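Local coordinates for protein photoreceptor-histidine kinase BphP (Stigmatella aurantiaca DW4/3-1, PDB 6BAF) that probably senses red and far-red light through a bilin chromophore bound in its N-terminal region and passes the signal on as a histidine kinase, at residues 57-60 / 61-64; 71-74 / 75-78; 121-124 / 125-129; 142-145 / 146-149. All coordinates share one frame; numbering follows the deposited sequence.

Contact 1: residues 57-60 / 61-64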
ATOM      1  N   ILE A  57      27.075  -5.913 -11.807  1.00 50.08           N
ATOM      2  CA  ILE A  57      25.645  -5.861 -12.074  1.00 52.35           C
ATOM      3  C   ILE A  57      25.380  -6.407 -13.479  1.00 57.50           C
ATOM      4  O   ILE A  57      26.040  -6.004 -14.444  1.00 58.03           O
ATOM      5  CB  ILE A  57      25.113  -4.420 -11.940  1.00 53.67           C
ATOM      6  CG1 ILE A  57      25.516  -3.809 -10.577  1.00 51.76           C
ATOM      7  CG2 ILE A  57      23.575  -4.349 -12.180  1.00 51.79           C
ATOM      8  CD1 ILE A  57      25.112  -4.629  -9.364  1.00 52.18           C
ATOM      9  N   GLU A  58      24.410  -7.309 -13.594  1.00 55.87           N
ATOM     10  CA  GLU A  58      23.914  -7.738 -14.894  1.00 62.44           C
ATOM     11  C   GLU A  58      23.639  -6.518 -15.783  1.00 62.28           C
ATOM     12  O   GLU A  58      22.922  -5.601 -15.361  1.00 64.26           O
ATOM     13  CB  GLU A  58      22.644  -8.569 -14.684  1.00 68.34           C
ATOM     14  CG  GLU A  58      22.163  -9.403 -15.873  1.00 71.15           C
ATOM     15  CD  GLU A  58      21.540  -8.568 -16.977  1.00 74.89           C
ATOM     16  OE1 GLU A  58      22.077  -8.588 -18.112  1.00 75.70           O
ATOM     17  OE2 GLU A  58      20.520  -7.884 -16.710  1.00 76.71           O
ATOM     18  N   PRO A  59      24.179  -6.474 -17.016  1.00 65.70           N
ATOM     19  CA  PRO A  59      24.211  -5.205 -17.777  1.00 64.99           C
ATOM     20  C   PRO A  59      22.868  -4.563 -18.079  1.00 66.95           C
ATOM     21  O   PRO A  59      22.816  -3.334 -18.220  1.00 69.50           O
ATOM     22  CB  PRO A  59      24.940  -5.599 -19.067  1.00 65.32           C
ATOM     23  CG  PRO A  59      25.864  -6.684 -18.632  1.00 60.52           C
ATOM     24  CD  PRO A  59      25.060  -7.491 -17.625  1.00 65.00           C
ATOM     25  N   SER A  60      21.777  -5.322 -18.192  1.00 70.54           N
ATOM     26  CA  SER A  60      20.498  -4.680 -18.501  1.00 72.74           C
ATOM     27  C   SER A  60      19.839  -4.033 -17.281  1.00 72.90           C
ATOM     28  O   SER A  60      18.984  -3.154 -17.444  1.00 75.03           O
ATOM     29  CB  SER A  60      19.539  -5.696 -19.135  1.00 72.62           C
ATOM     30  OG  SER A  60      19.100  -6.646 -18.182  1.00 73.30           O
ATOM     31  N   VAL A  61      20.198  -4.479 -16.071  1.00 71.70           N
ATOM     32  CA  VAL A  61      19.782  -3.857 -14.813  1.00 67.26           C
ATOM     33  C   VAL A  61      20.655  -2.669 -14.418  1.00 65.75           C
ATOM     34  O   VAL A  61      20.249  -1.856 -13.573  1.00 64.92           O
ATOM     35  CB  VAL A  61      19.801  -5.006 -13.783  1.00 66.03           C
ATOM     36  CG1 VAL A  61      19.767  -4.516 -12.318  1.00 65.18           C
ATOM     37  CG2 VAL A  61      18.649  -5.928 -14.055  1.00 70.97           C
ATOM     38  N   ARG A  62      21.824  -2.515 -15.048  1.00 65.78           N
ATOM     39  CA  ARG A  62      22.889  -1.690 -14.485  1.00 63.92           C
ATOM     40  C   ARG A  62      22.563  -0.205 -14.570  1.00 61.75           C
ATOM     41  O   ARG A  62      22.523   0.497 -13.547  1.00 60.54           O
ATOM     42  CB  ARG A  62      24.198  -2.008 -15.194  1.00 59.72           C
ATOM     43  CG  ARG A  62      25.324  -1.061 -14.898  1.00 60.43           C
ATOM     44  CD  ARG A  62      26.435  -1.307 -15.916  1.00 66.84           C
ATOM     45  NE  ARG A  62      27.080  -2.598 -15.673  1.00 71.70           N
ATOM     46  CZ  ARG A  62      27.605  -3.392 -16.608  1.00 72.58           C
ATOM     47  NH1 ARG A  62      27.548  -3.055 -17.902  1.00 69.47           N
ATOM     48  NH2 ARG A  62      28.175  -4.540 -16.236  1.00 65.34           N
ATOM     49  N   GLU A  63      22.339   0.296 -15.780  1.00 61.40           N
ATOM     50  CA  GLU A  63      22.003   1.706 -15.965  1.00 59.30           C
ATOM     51  C   GLU A  63      20.868   2.195 -15.066  1.00 59.79           C
ATOM     52  O   GLU A  63      21.026   3.261 -14.447  1.00 56.75           O
ATOM     53  CB  GLU A  63      21.674   1.947 -17.440  1.00 62.25           C
ATOM     54  CG  GLU A  63      21.344   3.392 -17.767  1.00 70.21           C
ATOM     55  CD  GLU A  63      20.195   3.511 -18.787  1.00 84.83           C
ATOM     56  OE1 GLU A  63      20.493   3.626 -20.014  1.00 87.06           O
ATOM     57  OE2 GLU A  63      18.995   3.503 -18.359  1.00 84.47           O
ATOM     58  N   PRO A  64      19.716   1.508 -14.961  1.00 62.12           N
ATOM     59  CA  PRO A  64      18.666   2.017 -14.061  1.00 57.18           C
ATOM     60  C   PRO A  64      19.079   1.985 -12.601  1.00 56.43           C
ATOM     61  O   PRO A  64      18.735   2.898 -11.838  1.00 52.56           O
ATOM     62  CB  PRO A  64      17.485   1.074 -14.327  1.00 58.91           C
ATOM     63  CG  PRO A  64      17.796   0.403 -15.592  1.00 58.47           C
ATOM     64  CD  PRO A  64      19.271   0.287 -15.653  1.00 61.67           C
TER
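Glu58 and Val61 meet where the chain turns from loop into helix, and the first turn is loosely wound. Val61 N donates weakly to Glu58 O at 3.0 Å, and Arg62 N reaches Pro59 O at 3.4 Å, also weakly; both bonds span three residues rather than four. One turn further on, Pro64 brings no N-H, and the helix kinks there. Glu58 is the N-cap. Its chain leaves with CG trans to the backbone nitrogen and then bends at chi2 (-73°), which folds the carboxylate back over the first amides of the helix. Ser60 N makes weak bonds to both carboxylate oxygens, the one to OE1 nearly straight at 3.3 Å, and Val61 N adds a longer weak one to OE2, so several bonds share the capping. On the inner side, the Ile57 and Val61 side chains cross at about a right angle, CG2 of the isoleucine 3.8 Å from CG1 of the valine and also resting on Arg62 CA. The Arg62 chain bends at chi3 (-70°) and lays its guanidinium against Pro59, whose CA lies 3.9 Å above the plane, over the centre of one face; NE bonds to Gly54 O. This helix start in the PAS-type region packs on strand 80-85, an outermost strand of its sheet within this chain: Ile57 rests on Trp84, Val61 on Lys81 and Val83, and the Glu58 backbone is hydrogen-bonded to Val83.

Contact 2: residues 71-74 / 75-78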
ATOM      1  N   SER A  71      20.229   9.157  -7.546  1.00 51.35           N
ATOM      2  CA  SER A  71      19.054   9.987  -7.752  1.00 53.83           C
ATOM      3  C   SER A  71      18.888  11.005  -6.647  1.00 55.07           C
ATOM      4  O   SER A  71      18.593  12.172  -6.921  1.00 64.73           O
ATOM      5  CB  SER A  71      17.788   9.144  -7.848  1.00 52.32           C
ATOM      6  OG  SER A  71      16.691   9.984  -7.554  1.00 55.57           O
ATOM      7  N   ALA A  72      19.021  10.587  -5.393  1.00 48.32           N
ATOM      8  CA  ALA A  72      18.675  11.547  -4.346  1.00 64.73           C
ATOM      9  C   ALA A  72      17.244  12.032  -4.543  1.00 60.73           C
ATOM     10  O   ALA A  72      17.031  13.044  -5.205  1.00 69.98           O
ATOM     11  CB  ALA A  72      19.648  12.738  -4.316  1.00 67.41           C
ATOM     12  N   ARG A  73      16.329  11.413  -3.802  1.00 59.27           N
ATOM     13  CA  ARG A  73      15.039  10.846  -4.220  1.00 63.26           C
ATOM     14  C   ARG A  73      15.110   9.310  -4.065  1.00 57.82           C
ATOM     15  O   ARG A  73      14.097   8.602  -4.171  1.00 53.34           O
ATOM     16  CB  ARG A  73      14.642  11.224  -5.647  1.00 66.74           C
ATOM     17  CG  ARG A  73      13.125  11.245  -5.762  1.00 65.50           C
ATOM     18  CD  ARG A  73      12.471  11.164  -7.167  1.00 75.17           C
ATOM     19  NE  ARG A  73      11.206  10.449  -6.949  1.00 77.60           N
ATOM     20  CZ  ARG A  73      10.752   9.405  -7.646  1.00 74.34           C
ATOM     21  NH1 ARG A  73      11.397   8.963  -8.734  1.00 72.85           N
ATOM     22  NH2 ARG A  73       9.614   8.826  -7.257  1.00 66.85           N
ATOM     23  N   LEU A  74      16.323   8.799  -3.825  1.00 54.00           N
ATOM     24  CA  LEU A  74      16.569   7.443  -3.317  1.00 57.89           C
ATOM     25  C   LEU A  74      15.611   7.106  -2.176  1.00 50.38           C
ATOM     26  O   LEU A  74      15.405   7.943  -1.301  1.00 53.76           O
ATOM     27  CB  LEU A  74      18.019   7.404  -2.823  1.00 51.38           C
ATOM     28  CG  LEU A  74      18.616   6.091  -2.387  1.00 51.22           C
ATOM     29  CD1 LEU A  74      18.524   5.076  -3.529  1.00 45.07           C
ATOM     30  CD2 LEU A  74      20.074   6.366  -1.957  1.00 46.89           C
ATOM     31  N   LYS A  75      15.063   5.881  -2.144  1.00 45.82           N
ATOM     32  CA  LYS A  75      13.641   5.732  -1.533  1.00 61.53           C
ATOM     33  C   LYS A  75      13.184   6.970  -0.968  1.00 56.29           C
ATOM     34  O   LYS A  75      13.689   7.398   0.134  1.00 62.58           O
ATOM     35  CB  LYS A  75      13.343   4.738  -0.416  1.00 61.10           C
ATOM     36  CG  LYS A  75      11.786   4.720  -0.084  1.00 60.41           C
ATOM     37  CD  LYS A  75      10.743   3.837  -1.050  1.00 41.79           C
ATOM     38  CE  LYS A  75       9.251   4.391  -0.843  1.00 60.24           C
ATOM     39  NZ  LYS A  75       8.117   4.320  -1.897  1.00 43.91           N
ATOM     40  N   GLN A  76      12.266   7.588  -1.693  1.00 53.04           N
ATOM     41  CA  GLN A  76      11.266   7.029  -2.624  1.00 51.62           C
ATOM     42  C   GLN A  76      11.502   5.928  -3.679  1.00 50.14           C
ATOM     43  O   GLN A  76      10.531   5.345  -4.120  1.00 50.59           O
ATOM     44  CB  GLN A  76      10.670   8.247  -3.353  1.00 53.29           C
ATOM     45  CG  GLN A  76      10.079   9.360  -2.393  1.00 57.53           C
ATOM     46  CD  GLN A  76      11.129  10.145  -1.535  1.00 63.05           C
ATOM     47  OE1 GLN A  76      12.238  10.436  -1.991  1.00 65.49           O
ATOM     48  NE2 GLN A  76      10.763  10.474  -0.289  1.00 66.71           N
ATOM     49  N   LEU A  77      12.737   5.594  -4.081  1.00 46.29           N
ATOM     50  CA  LEU A  77      12.933   4.498  -5.024  1.00 43.41           C
ATOM     51  C   LEU A  77      13.149   3.127  -4.393  1.00 44.94           C
ATOM     52  O   LEU A  77      13.070   2.124  -5.121  1.00 46.30           O
ATOM     53  CB  LEU A  77      14.119   4.800  -5.954  1.00 45.69           C
ATOM     54  CG  LEU A  77      14.053   6.229  -6.524  1.00 52.68           C
ATOM     55  CD1 LEU A  77      15.373   6.649  -7.157  1.00 52.01           C
ATOM     56  CD2 LEU A  77      12.917   6.364  -7.536  1.00 53.09           C
ATOM     57  N   ASN A  78      13.466   3.021  -3.097  1.00 43.49           N
ATOM     58  CA  ASN A  78      13.621   1.663  -2.542  1.00 41.49           C
ATOM     59  C   ASN A  78      12.291   0.896  -2.673  1.00 46.76           C
ATOM     60  O   ASN A  78      11.227   1.496  -2.594  1.00 43.12           O
ATOM     61  CB  ASN A  78      14.081   1.685  -1.075  1.00 42.56           C
ATOM     62  CG  ASN A  78      15.518   2.216  -0.919  1.00 44.90           C
ATOM     63  OD1 ASN A  78      16.397   1.851  -1.692  1.00 42.13           O
ATOM     64  ND2 ASN A  78      15.739   3.086   0.045  1.00 39.22           N
TER
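Lys75 NZ is gripped by several groups: it has a weak bond to Gln76 O at 3.4 Å, but its stronger partners are Asp128 and His124 of the second subunit, a salt bridge and a hydrogen bond. Behind the lysine the chain folds back on Arg73. Leu77 N makes a weak bond to Arg73 O at 3.3 Å, and the detail is doubtful because that nitrogen is crowded in the model; the peptide before Gln76 is modelled cis, and the backbone here is less certain. Leu77 CG also presses on Arg73 O, at 3.3 Å, and Gln76 CB lies close by. Leu77 then spreads its two methyls over different partners. Its CG lies trans to the carbonyl carbon (chi1 -47°), sending CD1 to Ser71 CB at 3.5 Å and CD2 over one face of the Arg73 guanidinium, 3.2 Å from NH1. The Arg73 chain crosses Leu77 at about a right angle. Leu74 turns to the other side, packing on Ala97 and Arg99 of strand 90-100, where Asn78 ND2 also donates to Ala97 O. The hydrogen bond from Lys75 NZ to His124 ND1 of the second subunit would be consistent with that nitrogen carrying no proton, while Asp128 of the second subunit probably offsets the ammonium charge, with Arg127 of that subunit also close by, making this loosely bonded surface loop a polar point of dimer contact.

Contact 3: residues 121-124 / 125-129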
ATOM      1  N   SER A 121       1.298  -8.819  -2.094  0.97 41.87           N
ATOM      2  CA  SER A 121       1.108  -9.004  -0.656  0.92 44.24           C
ATOM      3  C   SER A 121       1.054  -7.677   0.084  1.00 38.07           C
ATOM      4  O   SER A 121       0.244  -7.509   1.002  0.90 38.88           O
ATOM      5  CB  SER A 121       2.223  -9.871  -0.084  1.00 50.97           C
ATOM      6  OG  SER A 121       2.403 -10.970  -0.952  1.00 62.76           O
ATOM      7  N   PHE A 122       1.909  -6.719  -0.283  1.00 37.57           N
ATOM      8  CA  PHE A 122       1.850  -5.414   0.385  1.00 36.50           C
ATOM      9  C   PHE A 122       0.499  -4.733   0.148  1.00 37.86           C
ATOM     10  O   PHE A 122      -0.092  -4.165   1.074  1.00 35.01           O
ATOM     11  CB  PHE A 122       2.997  -4.512  -0.101  1.00 33.51           C
ATOM     12  CG  PHE A 122       2.966  -3.116   0.460  1.00 35.35           C
ATOM     13  CD1 PHE A 122       2.237  -2.098  -0.162  1.00 33.14           C
ATOM     14  CD2 PHE A 122       3.698  -2.808   1.598  1.00 34.87           C
ATOM     15  CE1 PHE A 122       2.211  -0.808   0.363  1.00 36.73           C
ATOM     16  CE2 PHE A 122       3.694  -1.514   2.122  1.00 35.24           C
ATOM     17  CZ  PHE A 122       2.944  -0.507   1.514  1.00 36.27           C
ATOM     18  N   PHE A 123       0.042  -4.715  -1.119  1.00 38.77           N
ATOM     19  CA  PHE A 123      -1.274  -4.167  -1.490  1.00 35.55           C
ATOM     20  C   PHE A 123      -2.382  -4.716  -0.589  1.00 34.10           C
ATOM     21  O   PHE A 123      -3.089  -3.943   0.069  1.00 38.10           O
ATOM     22  CB  PHE A 123      -1.515  -4.479  -2.982  1.00 40.92           C
ATOM     23  CG  PHE A 123      -2.876  -4.136  -3.483  1.00 39.86           C
ATOM     24  CD1 PHE A 123      -3.142  -2.865  -3.992  1.00 38.06           C
ATOM     25  CD2 PHE A 123      -3.888  -5.095  -3.479  1.00 39.82           C
ATOM     26  CE1 PHE A 123      -4.398  -2.535  -4.501  1.00 42.19           C
ATOM     27  CE2 PHE A 123      -5.179  -4.784  -3.989  1.00 41.87           C
ATOM     28  CZ  PHE A 123      -5.429  -3.501  -4.507  1.00 39.20           C
ATOM     29  N   HIS A 124      -2.478  -6.042  -0.446  1.00 35.42           N
ATOM     30  CA  HIS A 124      -3.547  -6.625   0.385  1.00 42.43           C
ATOM     31  C   HIS A 124      -3.329  -6.355   1.872  1.00 46.36           C
ATOM     32  O   HIS A 124      -4.283  -6.025   2.613  1.00 41.01           O
ATOM     33  CB  HIS A 124      -3.648  -8.140   0.142  1.00 41.78           C
ATOM     34  CG  HIS A 124      -4.215  -8.506  -1.203  1.00 46.42           C
ATOM     35  ND1 HIS A 124      -5.424  -8.015  -1.663  1.00 41.05           N
ATOM     36  CD2 HIS A 124      -3.745  -9.319  -2.182  1.00 47.39           C
ATOM     37  CE1 HIS A 124      -5.645  -8.471  -2.886  1.00 45.59           C
ATOM     38  NE2 HIS A 124      -4.658  -9.284  -3.213  1.00 46.87           N
ATOM     39  N   ALA A 125      -2.082  -6.497   2.336  1.00 38.84           N
ATOM     40  CA  ALA A 125      -1.780  -6.283   3.755  1.00 38.34           C
ATOM     41  C   ALA A 125      -2.191  -4.892   4.209  1.00 37.53           C
ATOM     42  O   ALA A 125      -2.858  -4.735   5.238  1.00 37.01           O
ATOM     43  CB  ALA A 125      -0.285  -6.498   4.005  1.00 41.29           C
ATOM     44  N   VAL A 126      -1.803  -3.851   3.467  1.00 35.96           N
ATOM     45  CA  VAL A 126      -2.116  -2.525   3.991  1.00 37.73           C
ATOM     46  C   VAL A 126      -3.588  -2.165   3.776  1.00 40.20           C
ATOM     47  O   VAL A 126      -4.148  -1.390   4.557  1.00 38.04           O
ATOM     48  CB  VAL A 126      -1.195  -1.442   3.404  1.00 36.26           C
ATOM     49  CG1 VAL A 126       0.273  -1.803   3.675  1.00 36.70           C
ATOM     50  CG2 VAL A 126      -1.440  -1.248   1.924  1.00 36.88           C
ATOM     51  N   ARG A 127      -4.240  -2.694   2.720  1.00 39.67           N
ATOM     52  CA  ARG A 127      -5.667  -2.403   2.524  1.00 42.47           C
ATOM     53  C   ARG A 127      -6.503  -3.075   3.601  1.00 41.88           C
ATOM     54  O   ARG A 127      -7.336  -2.425   4.244  1.00 39.92           O
ATOM     55  CB  ARG A 127      -6.134  -2.862   1.133  1.00 41.70           C
ATOM     56  CG  ARG A 127      -5.894  -1.821   0.092  1.00 41.79           C
ATOM     57  CD  ARG A 127      -5.773  -2.400  -1.268  1.00 46.19           C
ATOM     58  NE  ARG A 127      -6.965  -3.123  -1.745  1.00 50.24           N
ATOM     59  CZ  ARG A 127      -8.087  -2.553  -2.180  1.00 49.74           C
ATOM     60  NH1 ARG A 127      -9.061  -3.309  -2.647  1.00 54.86           N
ATOM     61  NH2 ARG A 127      -8.254  -1.243  -2.135  1.00 49.99           N
ATOM     62  N   ASP A 128      -6.293  -4.383   3.801  1.00 36.78           N
ATOM     63  CA  ASP A 128      -7.044  -5.110   4.817  1.00 45.49           C
ATOM     64  C   ASP A 128      -6.700  -4.577   6.206  1.00 51.21           C
ATOM     65  O   ASP A 128      -7.591  -4.351   7.038  1.00 51.97           O
ATOM     66  CB  ASP A 128      -6.761  -6.626   4.744  1.00 46.75           C
ATOM     67  CG  ASP A 128      -6.980  -7.266   3.301  1.00 54.08           C
ATOM     68  OD1 ASP A 128      -7.469  -6.607   2.333  1.00 51.10           O
ATOM     69  OD2 ASP A 128      -6.654  -8.485   3.130  1.00 55.09           O
ATOM     70  N   GLY A 129      -5.406  -4.325   6.458  1.00 47.94           N
ATOM     71  CA  GLY A 129      -5.009  -3.782   7.747  1.00 46.15           C
ATOM     72  C   GLY A 129      -5.576  -2.407   8.014  1.00 43.57           C
ATOM     73  O   GLY A 129      -6.023  -2.119   9.126  1.00 44.04           O
TER
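With CG trans to the backbone nitrogen (chi1 173°), Phe123 runs alongside Arg127 in the same direction, and a bend at chi3 (61°) brings the arginine's outer chain across the ring. Arg127 CD stands over the centre of the Phe123 face, 3.5 Å from the centroid, as a CH-pi contact. Beyond it NE approaches CZ of the ring to 3.2 Å, so the guanidinium overlaps only the CZ end of the ring, with the two planes 23° apart. Phe122 repeats the pairing one residue earlier, on another side of the helix: Val126 CG1 sits over one face of its ring, off toward the rim, 3.8 Å from the centroid. Below these side chains runs a regular alpha-helical ladder, Phe122 O taking Val126 N at 3.0 Å and His124 O taking Asp128 N at 2.9 Å. The Asp128 carboxylate also lies close to His124 O, with OD1 3.3 Å from it. Both are acceptors, so this proximity is probably unfavourable in itself; Lys75 of the second subunit forms a salt bridge with OD1 and a hydrogen bond with His124 ND1. Phe122 meets Phe123 of the second subunit edge-to-face, and Phe123 meets Phe122 of that subunit in the same way, while Phe122, Ala125 and Val126 pack on helix 284-300 of their own chain. Helices packed across the subunit boundary are consistent with the helical-bundle dimer interface known from bacterial phytochromes, which here includes edge-to-face phenylalanines.

Contact 4: residues 142-145 / 146-149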
ATOM      1  N   LEU A 142      -7.706  -0.083  18.948  1.00 40.42           N
ATOM      2  CA  LEU A 142      -6.603   0.182  18.029  1.00 42.01           C
ATOM      3  C   LEU A 142      -5.410  -0.726  18.328  1.00 48.88           C
ATOM      4  O   LEU A 142      -4.927  -1.449  17.446  1.00 43.57           O
ATOM      5  CB  LEU A 142      -6.191   1.642  18.148  1.00 46.46           C
ATOM      6  CG  LEU A 142      -5.792   2.449  16.922  1.00 48.33           C
ATOM      7  CD1 LEU A 142      -4.716   3.409  17.267  1.00 45.02           C
ATOM      8  CD2 LEU A 142      -5.438   1.596  15.718  1.00 48.84           C
ATOM      9  N   CYS A 143      -4.953  -0.736  19.597  1.00 42.86           N
ATOM     10  CA  CYS A 143      -3.805  -1.562  19.976  1.00 44.10           C
ATOM     11  C   CYS A 143      -4.067  -3.030  19.683  1.00 43.21           C
ATOM     12  O   CYS A 143      -3.222  -3.721  19.098  1.00 45.06           O
ATOM     13  CB  CYS A 143      -3.454  -1.353  21.469  1.00 38.74           C
ATOM     14  SG  CYS A 143      -3.011   0.360  21.868  1.00 51.87           S
ATOM     15  N   GLU A 144      -5.242  -3.528  20.047  1.00 44.86           N
ATOM     16  CA  GLU A 144      -5.484  -4.952  19.800  1.00 46.97           C
ATOM     17  C   GLU A 144      -5.583  -5.258  18.305  1.00 45.73           C
ATOM     18  O   GLU A 144      -5.138  -6.326  17.856  1.00 46.78           O
ATOM     19  CB  GLU A 144      -6.756  -5.418  20.534  1.00 57.48           C
ATOM     20  CG  GLU A 144      -6.515  -6.645  21.502  1.00 69.75           C
ATOM     21  CD  GLU A 144      -6.398  -8.018  20.785  1.00 72.84           C
ATOM     22  OE1 GLU A 144      -6.964  -8.145  19.654  1.00 76.88           O
ATOM     23  OE2 GLU A 144      -5.733  -8.960  21.342  1.00 66.94           O
ATOM     24  N   ALA A 145      -6.130  -4.331  17.519  1.00 44.23           N
ATOM     25  CA  ALA A 145      -6.199  -4.548  16.074  1.00 48.71           C
ATOM     26  C   ALA A 145      -4.794  -4.650  15.471  1.00 43.85           C
ATOM     27  O   ALA A 145      -4.513  -5.560  14.675  1.00 44.52           O
ATOM     28  CB  ALA A 145      -7.015  -3.420  15.425  1.00 39.54           C
ATOM     29  N   VAL A 146      -3.896  -3.743  15.872  1.00 42.01           N
ATOM     30  CA  VAL A 146      -2.538  -3.684  15.307  1.00 43.08           C
ATOM     31  C   VAL A 146      -1.773  -4.963  15.610  1.00 40.74           C
ATOM     32  O   VAL A 146      -1.122  -5.565  14.750  1.00 40.45           O
ATOM     33  CB  VAL A 146      -1.789  -2.463  15.868  1.00 42.41           C
ATOM     34  CG1 VAL A 146      -0.294  -2.567  15.562  1.00 37.96           C
ATOM     35  CG2 VAL A 146      -2.391  -1.172  15.336  1.00 38.95           C
ATOM     36  N   VAL A 147      -1.869  -5.408  16.843  1.00 43.43           N
ATOM     37  CA  VAL A 147      -1.097  -6.553  17.300  1.00 40.79           C
ATOM     38  C   VAL A 147      -1.602  -7.846  16.641  1.00 41.51           C
ATOM     39  O   VAL A 147      -0.808  -8.685  16.173  1.00 42.28           O
ATOM     40  CB  VAL A 147      -1.188  -6.485  18.847  1.00 45.91           C
ATOM     41  CG1 VAL A 147      -2.075  -7.522  19.535  1.00 47.20           C
ATOM     42  CG2 VAL A 147       0.132  -6.148  19.493  1.00 44.54           C
ATOM     43  N   GLN A 148      -2.926  -7.990  16.495  1.00 43.82           N
ATOM     44  CA  GLN A 148      -3.463  -9.123  15.734  1.00 47.15           C
ATOM     45  C   GLN A 148      -3.057  -9.045  14.266  1.00 41.09           C
ATOM     46  O   GLN A 148      -2.659 -10.049  13.666  1.00 41.89           O
ATOM     47  CB  GLN A 148      -4.999  -9.164  15.825  1.00 50.84           C
ATOM     48  CG  GLN A 148      -5.571  -9.469  17.203  1.00 57.76           C
ATOM     49  CD  GLN A 148      -5.492 -10.958  17.586  1.00 68.16           C
ATOM     50  OE1 GLN A 148      -4.730 -11.754  16.988  1.00 67.35           O
ATOM     51  NE2 GLN A 148      -6.244 -11.327  18.636  1.00 76.47           N
ATOM     52  N   GLU A 149      -3.119  -7.855  13.675  1.00 40.11           N
ATOM     53  CA  GLU A 149      -2.715  -7.713  12.272  1.00 44.55           C
ATOM     54  C   GLU A 149      -1.230  -8.029  12.068  1.00 43.28           C
ATOM     55  O   GLU A 149      -0.854  -8.797  11.162  1.00 41.46           O
ATOM     56  CB  GLU A 149      -3.037  -6.291  11.809  1.00 45.35           C
ATOM     57  CG  GLU A 149      -2.993  -6.111  10.308  1.00 55.48           C
ATOM     58  CD  GLU A 149      -4.188  -6.779   9.612  1.00 63.40           C
ATOM     59  OE1 GLU A 149      -5.242  -7.001  10.271  1.00 58.99           O
ATOM     60  OE2 GLU A 149      -4.062  -7.086   8.404  1.00 65.95           O
TER
HETATM   61  O   HOH W   1      -6.618  -6.611  13.160  1.00 54.65           O
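Glu144 and Gln148 face each other one helical turn apart on the outer side of helix 139-154. Gln148 NE2 gives a weak bond to Glu144 OE1 at 3.4 Å, and the same oxygen lies tightly against Gln148 CG, 3.1 Å away. Carboxylate and amide planes are turned 66° apart, so the two groups meet at a steep tilt and not flat on one another. Gln148 reaches this position because its chain, with CG trans to the carbonyl carbon, folds at chi2 (-77°) back toward the preceding turn. Around the helix, Ala145 O is held by two donors: Glu149 N at 2.9 Å, in the ordinary alpha-helical pattern, and a water at 2.8 Å. That water also donates to Glu149 OE1 at 3.2 Å, tying the carboxylate to the backbone one turn earlier. The other oxygen, OE2, forms a salt bridge with Arg132 of helix 120-135, which probably fixes the rotation of the acid and favours its charged form. On the buried side Leu142 CD2 and Val146 CG2 lie 4.1 Å apart, a looser contact; Val146 CG2 touches Leu142 O more closely, at 3.3 Å. Outside this shell, Leu142 and Val146 pack on Met297 of helix 284-300 and Leu133 of helix 120-135, whereas Cys143 and Val147, the latter's side chain about 11 Å from the bound bilin, lean on Ile161 of strand 158-164 and on strand 170-177. The helix of this GAF-type region is thus sandwiched between its beta-sheet and helices 120-135 and 284-300.

How the contacts relate
The four contacts follow one another in series along the chain. Contacts 1 and 2 belong to the PAS-type region: one starts helix 59-69 and the other occupies the loop between that helix and strand 80-85, their centres about 17 Å apart. Contacts 3 and 4 lie on successive helices, 120-135 and 139-154, with centres about 14 Å apart, and they touch where Glu149 OE2 comes 3.5 Å from Gly129 CA. Contact 1 is remote from contact 4, about 41 Å between centres. Contacts 2 and 3 do not touch within one chain, yet contact 2 of each subunit meets contact 3 of the other, so the PAS-type loop joins the helices in building the dimer.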